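PDB 3RCN: beta-N-acetylhexosaminidase from Arthrobacter aurescens, which probably hydrolyses terminal non-reducing N-acetyl-D-hexosamine residues from N-acetyl-beta-D-hexosaminides, as a glycosyl hydrolase of family 20. Local coordinates for residues A6-I11 with W15-G20; E162-A165 with V171-L174; M166-V171 with V481-P486; A430-E435 with D492-R497. One frame throughout, in Å; residues are numbered along the deposited sequence.

Interaction 1 (A6-I11 with W15-G20)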
loop_
_atom_site.group_PDB
_atom_site.type_symbol
_atom_site.label_atom_id
_atom_site.label_comp_id
_atom_site.label_asym_id
_atom_site.label_seq_id
_atom_site.Cartn_x
_atom_site.Cartn_y
_atom_site.Cartn_z
ATOM N N ALA A 6 -28.803 -20.379 14.223
ATOM C CA ALA A 6 -27.393 -20.613 14.540
ATOM C C ALA A 6 -26.437 -20.262 13.390
ATOM O O ALA A 6 -25.220 -20.456 13.506
ATOM C CB ALA A 6 -27.178 -22.055 14.991
ATOM N N PHE A 7 -26.987 -19.764 12.283
ATOM C CA PHE A 7 -26.187 -19.536 11.088
ATOM C C PHE A 7 -25.576 -18.140 10.983
ATOM O O PHE A 7 -26.279 -17.130 10.997
ATOM C CB PHE A 7 -26.989 -19.842 9.827
ATOM C CG PHE A 7 -26.179 -19.740 8.569
ATOM C CD1 PHE A 7 -25.409 -20.810 8.141
ATOM C CD2 PHE A 7 -26.166 -18.568 7.828
ATOM C CE1 PHE A 7 -24.650 -20.718 6.990
ATOM C CE2 PHE A 7 -25.410 -18.469 6.675
ATOM C CZ PHE A 7 -24.651 -19.546 6.255
ATOM N N HIS A 8 -24.254 -18.108 10.859
ATOM C CA HIS A 8 -23.510 -16.877 10.634
ATOM C C HIS A 8 -22.274 -17.245 9.846
ATOM O O HIS A 8 -21.833 -18.392 9.878
ATOM C CB HIS A 8 -23.076 -16.244 11.951
ATOM C CG HIS A 8 -21.880 -16.901 12.559
ATOM N ND1 HIS A 8 -21.961 -17.720 13.661
ATOM C CD2 HIS A 8 -20.574 -16.883 12.195
ATOM C CE1 HIS A 8 -20.755 -18.170 13.963
ATOM N NE2 HIS A 8 -19.898 -17.682 13.083
ATOM N N GLN A 9 -21.781 -16.302 9.059
ATOM C CA GLN A 9 -20.497 -16.439 8.373
ATOM C C GLN A 9 -19.238 -15.760 8.936
ATOM O O GLN A 9 -18.228 -15.666 8.243
ATOM C CB GLN A 9 -20.654 -16.369 6.865
ATOM C CG GLN A 9 -21.572 -17.498 6.418
ATOM C CD GLN A 9 -21.805 -17.534 4.936
ATOM O OE1 GLN A 9 -22.152 -16.521 4.312
ATOM N NE2 GLN A 9 -21.620 -18.709 4.351
ATOM N N LEU A 10 -19.358 -15.182 10.131
ATOM C CA LEU A 10 -18.254 -14.502 10.829
ATOM C C LEU A 10 -16.975 -15.315 11.031
ATOM O O LEU A 10 -17.021 -16.463 11.476
ATOM C CB LEU A 10 -18.736 -14.055 12.202
ATOM C CG LEU A 10 -20.045 -13.275 12.190
ATOM C CD1 LEU A 10 -20.563 -13.169 13.584
ATOM C CD2 LEU A 10 -19.822 -11.893 11.587
ATOM N N ILE A 11 -15.830 -14.713 10.718
ATOM C CA ILE A 11 -14.556 -15.265 11.159
ATOM C C ILE A 11 -13.736 -14.147 11.790
ATOM O O ILE A 11 -13.621 -13.065 11.213
ATOM C CB ILE A 11 -13.760 -15.794 9.949
ATOM C CG1 ILE A 11 -14.392 -17.063 9.388
ATOM C CG2 ILE A 11 -12.320 -16.050 10.305
ATOM C CD1 ILE A 11 -13.758 -17.517 8.103
ATOM N N TRP A 15 -18.071 -16.484 20.381
ATOM C CA TRP A 15 -18.330 -17.555 21.334
ATOM C C TRP A 15 -19.799 -17.973 21.402
ATOM O O TRP A 15 -20.093 -19.167 21.419
ATOM C CB TRP A 15 -17.738 -17.236 22.705
ATOM C CG TRP A 15 -16.277 -17.559 22.757
ATOM C CD1 TRP A 15 -15.289 -17.020 21.977
ATOM C CD2 TRP A 15 -15.633 -18.505 23.620
ATOM N NE1 TRP A 15 -14.073 -17.569 22.309
ATOM C CE2 TRP A 15 -14.256 -18.479 23.315
ATOM C CE3 TRP A 15 -16.086 -19.364 24.623
ATOM C CZ2 TRP A 15 -13.332 -19.282 23.973
ATOM C CZ3 TRP A 15 -15.163 -20.161 25.282
ATOM C CH2 TRP A 15 -13.803 -20.115 24.953
ATOM N N SER A 16 -20.715 -17.007 21.429
ATOM C CA SER A 16 -22.146 -17.319 21.286
ATOM C C SER A 16 -22.862 -16.405 20.286
ATOM O O SER A 16 -22.625 -15.198 20.241
ATOM C CB SER A 16 -22.864 -17.303 22.640
ATOM O OG SER A 16 -23.010 -15.983 23.133
ATOM N N PHE A 17 -23.735 -16.994 19.477
ATOM C CA PHE A 17 -24.440 -16.251 18.431
ATOM C C PHE A 17 -25.895 -16.696 18.305
ATOM O O PHE A 17 -26.178 -17.889 18.233
ATOM C CB PHE A 17 -23.717 -16.436 17.095
ATOM C CG PHE A 17 -24.420 -15.808 15.919
ATOM C CD1 PHE A 17 -25.371 -16.521 15.195
ATOM C CD2 PHE A 17 -24.116 -14.516 15.516
ATOM C CE1 PHE A 17 -26.019 -15.949 14.088
ATOM C CE2 PHE A 17 -24.764 -13.939 14.423
ATOM C CZ PHE A 17 -25.718 -14.661 13.710
ATOM N N SER A 18 -26.812 -15.734 18.276
ATOM C CA SER A 18 -28.226 -16.011 18.009
ATOM C C SER A 18 -28.833 -14.993 17.049
ATOM O O SER A 18 -28.673 -13.787 17.225
ATOM C CB SER A 18 -29.034 -16.017 19.306
ATOM O OG SER A 18 -30.425 -15.915 19.027
ATOM N N ALA A 19 -29.541 -15.473 16.036
ATOM C CA ALA A 19 -30.182 -14.565 15.090
ATOM C C ALA A 19 -31.610 -14.246 15.511
ATOM O O ALA A 19 -32.365 -15.132 15.916
ATOM C CB ALA A 19 -30.154 -15.139 13.681
ATOM N N GLY A 20 -31.969 -12.971 15.438
ATOM C CA GLY A 20 -33.344 -12.561 15.638
ATOM C C GLY A 20 -34.072 -12.571 14.308
ATOM O O GLY A 20 -33.673 -13.262 13.368
#
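The backbone oxygen of Phe7 comes within 3.3 Å of CE1 of Phe17, approaching the ring on a slant; it is the closest contact in a patch that has no hydrogen bond between its two segments. The patch belongs to the smaller, N-terminal domain of the family 20 fold, in which strand 16-26 is an outermost strand of a mixed sheet. The chain before that strand doubles back over it, and Phe17 is the side chain on which it settles.

His8 does most of the covering. Its CB stands over one face of Phe17, 3.6 Å from the ring centroid and 15° off the normal, a CH-pi contact displaced toward the rim at CZ. With chi1 at 79°, CG of His8 sits between the backbone N and the carbonyl carbon, and this turn swings the imidazole over the root of the Phe17 ring instead of out past CZ. The result is an edge-to-face pair, with the imidazole edge directed at the phenyl face, centroids 4.9 Å apart and planes inclined at 58°. ND1 is the leading atom, 3.8 Å from CG of Phe17.

Phe17 also touches Val130 and Val132 of strand 125-134, so the ring joins the N-terminal loop to the sheet. Leu10 makes a lighter addition through one methyl, CD1, which lies 4.3 Å from CD2 of Phe17.

Interaction 2 (E162-A165 with V171-L174)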
loop_
_atom_site.group_PDB
_atom_site.type_symbol
_atom_site.label_atom_id
_atom_site.label_comp_id
_atom_site.label_asym_id
_atom_site.label_seq_id
_atom_site.Cartn_x
_atom_site.Cartn_y
_atom_site.Cartn_z
ATOM N N GLU A 162 -3.941 -3.324 9.350
ATOM C CA GLU A 162 -5.387 -3.150 9.259
ATOM C C GLU A 162 -6.093 -4.494 9.069
ATOM O O GLU A 162 -7.138 -4.767 9.682
ATOM C CB GLU A 162 -5.717 -2.202 8.103
ATOM C CG GLU A 162 -7.185 -1.842 7.998
ATOM C CD GLU A 162 -7.607 -0.738 8.962
ATOM O OE1 GLU A 162 -7.570 0.439 8.535
ATOM O OE2 GLU A 162 -7.987 -1.042 10.128
ATOM N N VAL A 163 -5.517 -5.334 8.214
ATOM C CA VAL A 163 -6.038 -6.682 8.004
ATOM C C VAL A 163 -5.906 -7.541 9.268
ATOM O O VAL A 163 -6.771 -8.373 9.546
ATOM C CB VAL A 163 -5.355 -7.377 6.814
ATOM C CG1 VAL A 163 -5.837 -8.800 6.683
ATOM C CG2 VAL A 163 -5.624 -6.601 5.516
HETATM N N MSE A 164 -4.833 -7.334 10.032
HETATM C CA MSE A 164 -4.664 -8.039 11.311
HETATM C C MSE A 164 -5.774 -7.711 12.307
HETATM O O MSE A 164 -6.326 -8.599 12.950
HETATM C CB MSE A 164 -3.331 -7.690 11.977
HETATM C CG MSE A 164 -2.100 -8.323 11.380
HETATM SE SE MSE A 164 -0.521 -7.739 12.391
HETATM C CE MSE A 164 -0.879 -8.427 14.172
ATOM N N ALA A 165 -6.071 -6.425 12.455
ATOM C CA ALA A 165 -7.052 -5.998 13.438
ATOM C C ALA A 165 -8.434 -6.547 13.072
ATOM O O ALA A 165 -9.282 -6.782 13.942
ATOM C CB ALA A 165 -7.075 -4.476 13.535
ATOM N N VAL A 171 -1.221 -8.820 18.537
ATOM C CA VAL A 171 0.228 -8.623 18.663
ATOM C C VAL A 171 0.943 -8.713 17.340
ATOM O O VAL A 171 0.723 -9.639 16.561
ATOM C CB VAL A 171 0.932 -9.618 19.676
ATOM C CG1 VAL A 171 2.429 -9.376 19.706
ATOM C CG2 VAL A 171 0.395 -9.455 21.066
ATOM N N LEU A 172 1.810 -7.744 17.094
ATOM C CA LEU A 172 2.624 -7.753 15.892
ATOM C C LEU A 172 4.056 -7.736 16.334
ATOM O O LEU A 172 4.524 -6.774 16.968
ATOM C CB LEU A 172 2.360 -6.530 15.006
ATOM C CG LEU A 172 3.450 -6.299 13.941
ATOM C CD1 LEU A 172 3.389 -7.342 12.819
ATOM C CD2 LEU A 172 3.351 -4.902 13.365
ATOM N N HIS A 173 4.747 -8.813 15.997
ATOM C CA HIS A 173 6.132 -8.965 16.370
ATOM C C HIS A 173 6.938 -8.584 15.126
ATOM O O HIS A 173 6.844 -9.230 14.080
ATOM C CB HIS A 173 6.373 -10.402 16.838
ATOM C CG HIS A 173 7.807 -10.730 17.111
ATOM N ND1 HIS A 173 8.187 -11.658 18.059
ATOM C CD2 HIS A 173 8.953 -10.274 16.549
ATOM C CE1 HIS A 173 9.504 -11.757 18.070
ATOM N NE2 HIS A 173 9.992 -10.928 17.163
ATOM N N LEU A 174 7.699 -7.500 15.244
ATOM C CA LEU A 174 8.309 -6.858 14.094
ATOM C C LEU A 174 9.788 -7.164 14.049
ATOM O O LEU A 174 10.557 -6.577 14.796
ATOM C CB LEU A 174 8.124 -5.353 14.244
ATOM C CG LEU A 174 8.179 -4.526 12.970
ATOM C CD1 LEU A 174 7.223 -5.108 11.961
ATOM C CD2 LEU A 174 7.822 -3.088 13.267
#
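Met164 and Leu172 meet with their side chains at about a right angle, and the methionine does the reaching. The residue is a selenomethionine, so a selenium atom takes the place of the natural sulfur. Its chain runs out from the helix with CG anti to the carbonyl carbon (chi1 -75°) and continues fully extended through chi2. Only the last torsion bends it: chi3 of 62° turns the terminal methyl, CE, out of the line of the chain and along the strand toward Val171.

Leu172 is touched at two levels. Its CB lies 3.8 Å from CE of Met164, while its CD1 branch lies 4.0 Å from SE, so that CB and one branch of the leucine line the SE-CE end of the methionine. CE also lies beside the backbone carbonyl of Val171, though how close it comes is doubtful, whereas the side chain of Val171 starts out in the other direction.

The two segments are the returning half of a beta-alpha-beta crossover: strand 140-146, helix 154-166 and strand 171-178 follow one another in the TIM-barrel domain, with the two strands parallel neighbours. Met164 therefore fills the interface between a barrel helix and the strand that comes after it, and it rests on Thr143 of the preceding strand as well. Leu172, for its part, touches Leu145, while its backbone is hydrogen-bonded to Thr239 and Ile241 of strand 239-243. The nearest alpha carbons, those of Met164 and Leu172, remain 8.6 Å apart, a gap spanned by the long unbranched side chain.

Interaction 3 (M166-V171 with V481-P486)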
loop_
_atom_site.group_PDB
_atom_site.type_symbol
_atom_site.label_atom_id
_atom_site.label_comp_id
_atom_site.label_asym_id
_atom_site.label_seq_id
_atom_site.Cartn_x
_atom_site.Cartn_y
_atom_site.Cartn_z
HETATM N N MSE A 166 -8.652 -6.745 11.777
HETATM C CA MSE A 166 -9.930 -7.247 11.291
HETATM C C MSE A 166 -10.119 -8.703 11.704
HETATM O O MSE A 166 -11.240 -9.189 11.822
HETATM C CB MSE A 166 -10.028 -7.093 9.769
HETATM C CG MSE A 166 -11.365 -7.530 9.181
HETATM SE SE MSE A 166 -11.380 -9.395 8.587
HETATM C CE MSE A 166 -10.874 -9.096 6.678
ATOM N N HIS A 167 -9.008 -9.391 11.923
ATOM C CA HIS A 167 -9.037 -10.764 12.425
ATOM C C HIS A 167 -8.915 -10.852 13.956
ATOM O O HIS A 167 -8.858 -11.946 14.520
ATOM C CB HIS A 167 -7.970 -11.606 11.738
ATOM C CG HIS A 167 -8.240 -11.839 10.285
ATOM N ND1 HIS A 167 -7.825 -10.967 9.304
ATOM C CD2 HIS A 167 -8.905 -12.835 9.656
ATOM C CE1 HIS A 167 -8.207 -11.427 8.123
ATOM N NE2 HIS A 167 -8.862 -12.557 8.311
ATOM N N LYS A 168 -8.898 -9.691 14.606
ATOM C CA LYS A 168 -8.820 -9.578 16.058
ATOM C C LYS A 168 -7.488 -10.059 16.628
ATOM O O LYS A 168 -7.417 -10.425 17.783
ATOM C CB LYS A 168 -9.966 -10.358 16.707
ATOM C CG LYS A 168 -11.381 -9.793 16.446
ATOM C CD LYS A 168 -12.453 -10.633 17.171
ATOM C CE LYS A 168 -13.842 -9.981 17.192
ATOM N NZ LYS A 168 -14.536 -9.995 15.873
ATOM N N LEU A 169 -6.442 -10.035 15.806
ATOM C CA LEU A 169 -5.082 -10.291 16.252
ATOM C C LEU A 169 -4.598 -9.056 16.991
ATOM O O LEU A 169 -4.766 -7.942 16.493
ATOM C CB LEU A 169 -4.168 -10.600 15.066
ATOM C CG LEU A 169 -4.567 -11.888 14.335
ATOM C CD1 LEU A 169 -3.902 -12.013 12.980
ATOM C CD2 LEU A 169 -4.274 -13.116 15.182
ATOM N N ASN A 170 -4.110 -9.252 18.222
ATOM C CA ASN A 170 -3.563 -8.164 19.036
ATOM C C ASN A 170 -2.037 -7.964 19.144
ATOM O O ASN A 170 -1.599 -7.018 19.785
ATOM C CB ASN A 170 -4.207 -8.151 20.419
ATOM C CG ASN A 170 -3.882 -9.380 21.218
ATOM O OD1 ASN A 170 -3.082 -10.218 20.800
ATOM N ND2 ASN A 170 -4.498 -9.496 22.389
ATOM N N VAL A 171 -1.221 -8.820 18.537
ATOM C CA VAL A 171 0.228 -8.623 18.663
ATOM C C VAL A 171 0.943 -8.713 17.340
ATOM O O VAL A 171 0.723 -9.639 16.561
ATOM C CB VAL A 171 0.932 -9.618 19.676
ATOM C CG1 VAL A 171 2.429 -9.376 19.706
ATOM C CG2 VAL A 171 0.395 -9.455 21.066
ATOM N N VAL A 481 -8.402 -20.016 15.556
ATOM C CA VAL A 481 -7.771 -20.857 16.556
ATOM C C VAL A 481 -7.389 -20.024 17.784
ATOM O O VAL A 481 -7.583 -20.463 18.908
ATOM C CB VAL A 481 -6.537 -21.591 15.978
ATOM C CG1 VAL A 481 -5.761 -22.305 17.078
ATOM C CG2 VAL A 481 -6.955 -22.565 14.869
ATOM N N PHE A 482 -6.884 -18.809 17.568
ATOM C CA PHE A 482 -6.476 -17.936 18.678
ATOM C C PHE A 482 -7.634 -17.269 19.414
ATOM O O PHE A 482 -7.555 -17.050 20.620
ATOM C CB PHE A 482 -5.530 -16.828 18.202
ATOM C CG PHE A 482 -4.228 -17.331 17.656
ATOM C CD1 PHE A 482 -3.967 -18.687 17.586
ATOM C CD2 PHE A 482 -3.262 -16.436 17.209
ATOM C CE1 PHE A 482 -2.758 -19.147 17.080
ATOM C CE2 PHE A 482 -2.059 -16.884 16.698
ATOM C CZ PHE A 482 -1.804 -18.246 16.635
ATOM N N TRP A 483 -8.629 -16.807 18.664
ATOM C CA TRP A 483 -9.804 -16.163 19.245
ATOM C C TRP A 483 -10.937 -17.060 19.774
ATOM O O TRP A 483 -11.375 -16.915 20.920
ATOM C CB TRP A 483 -10.388 -15.134 18.257
ATOM C CG TRP A 483 -11.529 -14.399 18.843
ATOM C CD1 TRP A 483 -12.826 -14.814 18.907
ATOM C CD2 TRP A 483 -11.478 -13.137 19.509
ATOM N NE1 TRP A 483 -13.593 -13.872 19.547
ATOM C CE2 TRP A 483 -12.787 -12.833 19.931
ATOM C CE3 TRP A 483 -10.451 -12.234 19.791
ATOM C CZ2 TRP A 483 -13.098 -11.666 20.615
ATOM C CZ3 TRP A 483 -10.759 -11.075 20.472
ATOM C CH2 TRP A 483 -12.073 -10.799 20.878
ATOM N N SER A 484 -11.380 -18.006 18.952
ATOM C CA SER A 484 -12.675 -18.638 19.181
ATOM C C SER A 484 -12.644 -19.747 20.222
ATOM O O SER A 484 -11.620 -20.024 20.821
ATOM C CB SER A 484 -13.262 -19.209 17.881
ATOM O OG SER A 484 -13.258 -18.254 16.842
ATOM N N ASN A 485 -13.799 -20.375 20.397
ATOM C CA ASN A 485 -13.994 -21.513 21.277
ATOM C C ASN A 485 -13.588 -22.822 20.581
ATOM O O ASN A 485 -14.125 -23.175 19.525
ATOM C CB ASN A 485 -15.469 -21.540 21.716
ATOM C CG ASN A 485 -15.806 -22.705 22.638
ATOM O OD1 ASN A 485 -14.932 -23.446 23.087
ATOM N ND2 ASN A 485 -17.089 -22.856 22.939
ATOM N N PRO A 486 -12.634 -23.555 21.181
ATOM C CA PRO A 486 -12.104 -24.800 20.613
ATOM C C PRO A 486 -13.131 -25.928 20.523
ATOM O O PRO A 486 -12.913 -26.882 19.779
ATOM C CB PRO A 486 -10.983 -25.177 21.587
ATOM C CG PRO A 486 -11.340 -24.499 22.856
ATOM C CD PRO A 486 -12.004 -23.226 22.474
#
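Lys168 slants across one face of the Trp483 indole, and here the contact is tight. CD sits almost exactly above the centre of the six-membered ring, 3.4 Å from its centroid and 5° off the normal, a clear CH-pi contact. CB adds a second footing, 3.6 Å from CE3. Lys168 closes helix 154-166 in a Schellman motif, and its positive phi (67°) belongs to the turn by which the chain leaves the helix for strand 171-178 of the TIM barrel.

Beside this pair the fit is looser. Leu169 brings a single methyl, CD2, to 4.0 Å from CD2 of Phe482, with the two side chains slanting past each other. Phe482 and Trp483 form the end of helix 474-483, so the contact joins the ends of two helices far apart in sequence. All four residues are buried, and neither part amounts to a solvent-facing side.

The polar ends look elsewhere. NZ of Lys168 is 5.5 Å from the ring centroid, at most a weak cation-pi attraction; NE1 of Trp483 hydrogen-bonds to Asp134. The lysine thus serves the indole chiefly as a hydrocarbon chain, its ammonium group hydrogen-bonding to Thr104 of helix 95-109.

Interaction 4 (A430-E435 with D492-R497)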
loop_
_atom_site.group_PDB
_atom_site.type_symbol
_atom_site.label_atom_id
_atom_site.label_comp_id
_atom_site.label_asym_id
_atom_site.label_seq_id
_atom_site.Cartn_x
_atom_site.Cartn_y
_atom_site.Cartn_z
ATOM N N ALA A 430 -4.598 -28.289 8.308
ATOM C CA ALA A 430 -3.642 -28.639 9.348
ATOM C C ALA A 430 -3.526 -27.510 10.373
ATOM O O ALA A 430 -3.600 -27.730 11.575
ATOM C CB ALA A 430 -2.285 -28.957 8.735
ATOM N N VAL A 431 -3.353 -26.297 9.871
ATOM C CA VAL A 431 -3.204 -25.113 10.696
ATOM C C VAL A 431 -4.476 -24.825 11.500
ATOM O O VAL A 431 -4.413 -24.242 12.583
ATOM C CB VAL A 431 -2.848 -23.901 9.796
ATOM C CG1 VAL A 431 -3.562 -22.639 10.243
ATOM C CG2 VAL A 431 -1.348 -23.708 9.736
ATOM N N TYR A 432 -5.630 -25.221 10.964
ATOM C CA TYR A 432 -6.896 -24.935 11.629
ATOM C C TYR A 432 -7.132 -25.899 12.766
ATOM O O TYR A 432 -7.883 -25.611 13.696
ATOM C CB TYR A 432 -8.065 -25.028 10.661
ATOM C CG TYR A 432 -9.410 -24.685 11.288
ATOM C CD1 TYR A 432 -9.711 -23.375 11.661
ATOM C CD2 TYR A 432 -10.390 -25.662 11.482
ATOM C CE1 TYR A 432 -10.941 -23.048 12.223
ATOM C CE2 TYR A 432 -11.622 -25.346 12.048
ATOM C CZ TYR A 432 -11.890 -24.035 12.410
ATOM O OH TYR A 432 -13.100 -23.705 12.970
ATOM N N GLU A 433 -6.498 -27.055 12.669
ATOM C CA GLU A 433 -6.636 -28.094 13.674
ATOM C C GLU A 433 -5.524 -28.073 14.738
ATOM O O GLU A 433 -5.496 -28.913 15.617
ATOM C CB GLU A 433 -6.779 -29.445 12.986
ATOM C CG GLU A 433 -8.058 -29.510 12.130
ATOM C CD GLU A 433 -8.300 -30.878 11.512
ATOM O OE1 GLU A 433 -7.385 -31.742 11.579
ATOM O OE2 GLU A 433 -9.408 -31.085 10.962
ATOM N N PHE A 434 -4.631 -27.088 14.662
ATOM C CA PHE A 434 -3.536 -26.907 15.617
ATOM C C PHE A 434 -3.933 -26.617 17.071
ATOM O O PHE A 434 -4.930 -25.946 17.330
ATOM C CB PHE A 434 -2.616 -25.783 15.138
ATOM C CG PHE A 434 -1.757 -25.193 16.233
ATOM C CD1 PHE A 434 -0.507 -25.731 16.525
ATOM C CD2 PHE A 434 -2.201 -24.093 16.969
ATOM C CE1 PHE A 434 0.282 -25.183 17.536
ATOM C CE2 PHE A 434 -1.419 -23.541 17.992
ATOM C CZ PHE A 434 -0.182 -24.080 18.270
ATOM N N GLU A 435 -3.112 -27.089 18.012
ATOM C CA GLU A 435 -3.279 -26.769 19.440
ATOM C C GLU A 435 -1.949 -26.476 20.153
ATOM O O GLU A 435 -0.908 -27.020 19.793
ATOM C CB GLU A 435 -4.010 -27.899 20.163
ATOM C CG GLU A 435 -5.478 -28.051 19.789
ATOM C CD GLU A 435 -6.413 -27.305 20.730
ATOM O OE1 GLU A 435 -6.322 -27.523 21.962
ATOM O OE2 GLU A 435 -7.241 -26.504 20.230
ATOM N N ASP A 492 -14.646 -28.619 7.976
ATOM C CA ASP A 492 -15.582 -28.574 6.853
ATOM C C ASP A 492 -16.565 -27.429 7.021
ATOM O O ASP A 492 -16.941 -26.770 6.053
ATOM C CB ASP A 492 -16.339 -29.893 6.708
ATOM C CG ASP A 492 -15.441 -31.036 6.283
ATOM O OD1 ASP A 492 -14.478 -30.794 5.522
ATOM O OD2 ASP A 492 -15.696 -32.179 6.721
ATOM N N GLU A 493 -16.974 -27.199 8.261
ATOM C CA GLU A 493 -17.881 -26.108 8.572
ATOM C C GLU A 493 -17.183 -24.773 8.330
ATOM O O GLU A 493 -17.745 -23.876 7.698
ATOM C CB GLU A 493 -18.354 -26.220 10.022
ATOM C CG GLU A 493 -19.488 -25.286 10.386
ATOM C CD GLU A 493 -19.018 -23.875 10.706
ATOM O OE1 GLU A 493 -18.048 -23.732 11.494
ATOM O OE2 GLU A 493 -19.626 -22.917 10.168
ATOM N N PHE A 494 -15.955 -24.661 8.835
ATOM C CA PHE A 494 -15.120 -23.477 8.646
ATOM C C PHE A 494 -14.989 -23.087 7.174
ATOM O O PHE A 494 -15.055 -21.907 6.839
ATOM C CB PHE A 494 -13.729 -23.717 9.242
ATOM C CG PHE A 494 -12.765 -22.576 9.031
ATOM C CD1 PHE A 494 -12.830 -21.438 9.820
ATOM C CD2 PHE A 494 -11.788 -22.649 8.048
ATOM C CE1 PHE A 494 -11.946 -20.385 9.624
ATOM C CE2 PHE A 494 -10.896 -21.598 7.844
ATOM C CZ PHE A 494 -10.975 -20.465 8.634
ATOM N N LEU A 495 -14.797 -24.079 6.304
ATOM C CA LEU A 495 -14.614 -23.839 4.871
ATOM C C LEU A 495 -15.773 -23.084 4.257
ATOM O O LEU A 495 -15.580 -22.153 3.475
ATOM C CB LEU A 495 -14.456 -25.155 4.122
ATOM C CG LEU A 495 -13.032 -25.653 3.950
ATOM C CD1 LEU A 495 -13.021 -26.768 2.922
ATOM C CD2 LEU A 495 -12.145 -24.501 3.516
ATOM N N THR A 496 -16.978 -23.515 4.607
ATOM C CA THR A 496 -18.192 -22.913 4.086
ATOM C C THR A 496 -18.286 -21.446 4.492
ATOM O O THR A 496 -18.765 -20.618 3.730
ATOM C CB THR A 496 -19.454 -23.695 4.535
ATOM O OG1 THR A 496 -19.759 -23.396 5.903
ATOM C CG2 THR A 496 -19.229 -25.198 4.385
ATOM N N ARG A 497 -17.826 -21.109 5.688
ATOM C CA ARG A 497 -17.766 -19.700 6.051
ATOM C C ARG A 497 -16.656 -18.961 5.284
ATOM O O ARG A 497 -16.839 -17.815 4.853
ATOM C CB ARG A 497 -17.621 -19.534 7.560
ATOM C CG ARG A 497 -18.877 -19.937 8.298
ATOM C CD ARG A 497 -18.747 -19.710 9.790
ATOM N NE ARG A 497 -17.849 -20.676 10.409
ATOM C CZ ARG A 497 -16.854 -20.352 11.229
ATOM N NH1 ARG A 497 -16.638 -19.074 11.523
ATOM N NH2 ARG A 497 -16.081 -21.302 11.752
HETATM O O HOH W 1 -15.904 -24.588 13.294
#
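Aromatic contact comes first: the rings of Tyr432 and Phe494 form an offset stack, centroids 4.3 Å apart and planes inclined at 25°. The overlap is partial. CE1 of Tyr432 lies over the rim of the Phe494 face, 3.5 Å from CD1, while CB of Phe494 stands over the tyrosine face in a looser CH-pi contact. Both residues carry CG anti to the backbone N (chi1 -178° and 177°), which sends each ring out from its own helix toward the other.

Ionic contact lies within helix 491-508, where Arg497 holds Glu493 one turn earlier, side-on with two nitrogens. NE reaches OE2 at 2.9 Å and NH2 reaches OE1 at 3.1 Å; each oxygen is met on its syn side, somewhat out of the carboxylate plane. Tyr432 OH lies near the guanidinium edge, but at 4.0 Å from NH2 this is proximity and no bond.

A water bridges the tyrosine and the glutamate, 3.0 Å from Tyr432 OH and 2.9 Å from Glu493 OE1. Glu480 of helix 474-483 adds a direct link, since its OE2 is hydrogen-bonded to the tyrosine hydroxyl and salt-bridged to Arg497 NH2. Ala477, a turn earlier, touches both aromatic side chains. Helix 428-432, between barrel strands 397-400 and 449-456, and helix 491-508 thus meet on helix 474-483, in the helical layer outside a TIM barrel.

Interaction 1 is a surface contact on an edge strand of the N-terminal domain; interactions 2, 3 and 4 are buried. Interaction 2 and the 166-171 side of interaction 3 take successive parts of one crossover, share Val171 and are tied by a probable hydrogen bond from Leu169 N to Met164 O. Interactions 3 and 4 meet where Val481 packs on the backbone of Tyr432 and Phe434. Interaction 1 touches interactions 3 and 4, through Trp15 NE1 to the Trp483 carbonyl and Leu10 O beside Arg497. Chemistry follows position: imidazole on phenyl without hydrogen bonds at the surface, mainly apolar beside the barrel strand, aliphatic-on-indole at the helix ends, and aromatic with ions and water in the outer layer.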